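Isoflavone reductase (Medicago sativa, PDB 2GAS) reduces 2'-hydroxyisoflavones such as 2'-hydroxyformononetin to chiral isoflavanones with NADPH, a late step in making the alfalfa phytoalexin medicarpin. Local coordinates at residues R161-A164 / D170-R173. Residues are numbered along the deposited sequence; the frame is centred on the assembly and turned at random.
Sequences RNLA and DPPR
R161 and D170 form a salt bridge at the partly exposed end of this contact. The arginine grips side-on, with two nitrogens on one oxygen. R161 NE donates to D170 OD1 at 3.2 Å, and R161 NH2 reaches the same OD1 at 3.1 Å. Neither bond is straight. R161 NH2 meets the syn lone pair of OD1, whereas NE comes from above the carboxylate plane, and the two flat groups are turned 44° apart. With CG anti to the backbone N (chi1 -176°), the R161 chain is extended and carries its guanidinium to the D170 carboxylate. Cut back to an alanine here, the side chain is lost, and D170 would probably be left without its charged mate.

The backbone of R161 also takes part. R161 O lies against the P171 ring, 2.9 Å from P171 CD and 3.0 Å from P171 CG. P171 N has no hydrogen to give, but D170 CA sends a CA-H...O contact to the same R161 O at 3.5 Å.

Apolar packing follows through L163. Its two methyls divide the prolines: L163 CD1 meets P171 CB at 3.9 Å, and L163 CD2 meets P172 CD at 3.6 Å.

L163 has positive phi and is the C-prime residue of a Schellman motif ending helix 156-160. The contact folds the loop back on itself, between the end of helix 156-160 and strand 175-179. W230 of helix 223-234 packs on L163 and P171, and its NE1 hydrogen-bonds to P172 O. Y302 and L303 of helix 299-303 touch R161 and P171, respectively, and F306 near the C-terminus adds to their cover.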
loop_
_atom_site.group_PDB
_atom_site.type_symbol
_atom_site.label_atom_id
_atom_site.label_comp_id
_atom_site.label_asym_id
_atom_site.label_seq_id
_atom_site.Cartn_x
_atom_site.Cartn_y
_atom_site.Cartn_z
ATOM N N ARG A 161 1.059 14.205 -0.526
ATOM C CA ARG A 161 0.162 15.257 -0.071
ATOM C C ARG A 161 0.849 16.359 0.723
ATOM O O ARG A 161 0.488 17.526 0.599
ATOM C CB ARG A 161 -0.981 14.686 0.763
ATOM C CG ARG A 161 -1.962 15.763 1.157
ATOM C CD ARG A 161 -3.167 15.221 1.874
ATOM N NE ARG A 161 -4.057 16.312 2.252
ATOM C CZ ARG A 161 -5.261 16.141 2.781
ATOM N NH1 ARG A 161 -5.721 14.916 2.997
ATOM N NH2 ARG A 161 -6.003 17.195 3.094
ATOM N N ASN A 162 1.815 16.005 1.559
ATOM C CA ASN A 162 2.497 17.047 2.311
ATOM C C ASN A 162 3.969 17.132 1.948
ATOM O O ASN A 162 4.774 17.653 2.718
ATOM C CB ASN A 162 2.318 16.845 3.820
ATOM C CG ASN A 162 2.908 15.550 4.322
ATOM O OD1 ASN A 162 2.859 15.273 5.524
ATOM N ND2 ASN A 162 3.460 14.746 3.422
ATOM N N LEU A 163 4.305 16.651 0.754
ATOM C CA LEU A 163 5.684 16.665 0.275
ATOM C C LEU A 163 6.651 16.118 1.322
ATOM O O LEU A 163 7.752 16.649 1.510
ATOM C CB LEU A 163 6.091 18.088 -0.125
ATOM C CG LEU A 163 5.782 18.525 -1.561
ATOM C CD1 LEU A 163 4.347 18.203 -1.926
ATOM C CD2 LEU A 163 6.057 20.020 -1.701
ATOM N N ALA A 164 6.225 15.057 2.000
ATOM C CA ALA A 164 7.026 14.405 3.028
ATOM C C ALA A 164 7.515 15.353 4.123
ATOM O O ALA A 164 8.622 15.191 4.638
ATOM C CB ALA A 164 8.215 13.702 2.384
ATOM N N ASP A 170 -1.064 19.431 4.076
ATOM C CA ASP A 170 -1.095 19.869 2.686
ATOM C C ASP A 170 0.289 20.301 2.222
ATOM O O ASP A 170 1.193 20.494 3.037
ATOM C CB ASP A 170 -2.093 21.017 2.530
ATOM C CG ASP A 170 -3.533 20.536 2.484
ATOM O OD1 ASP A 170 -3.819 19.450 3.032
ATOM O OD2 ASP A 170 -4.383 21.250 1.910
ATOM N N PRO A 171 0.478 20.457 0.901
ATOM C CA PRO A 171 1.787 20.867 0.383
ATOM C C PRO A 171 2.206 22.235 0.899
ATOM O O PRO A 171 1.416 23.176 0.897
ATOM C CB PRO A 171 1.578 20.880 -1.131
ATOM C CG PRO A 171 0.486 19.870 -1.340
ATOM C CD PRO A 171 -0.458 20.188 -0.204
ATOM N N PRO A 172 3.465 22.367 1.342
ATOM C CA PRO A 172 3.951 23.651 1.850
ATOM C C PRO A 172 4.035 24.627 0.692
ATOM O O PRO A 172 4.388 24.241 -0.422
ATOM C CB PRO A 172 5.323 23.300 2.406
ATOM C CG PRO A 172 5.794 22.248 1.440
ATOM C CD PRO A 172 4.557 21.378 1.278
ATOM N N ARG A 173 3.721 25.888 0.950
ATOM C CA ARG A 173 3.763 26.885 -0.107
ATOM C C ARG A 173 4.857 27.923 0.088
ATOM O O ARG A 173 5.030 28.805 -0.752
ATOM C CB ARG A 173 2.406 27.581 -0.208
ATOM C CG ARG A 173 1.252 26.610 -0.393
ATOM C CD ARG A 173 -0.087 27.321 -0.275
ATOM N NE ARG A 173 -0.524 27.912 -1.534
ATOM C CZ ARG A 173 -1.211 27.264 -2.469
ATOM N NH1 ARG A 173 -1.547 25.995 -2.291
ATOM N NH2 ARG A 173 -1.570 27.891 -3.580
#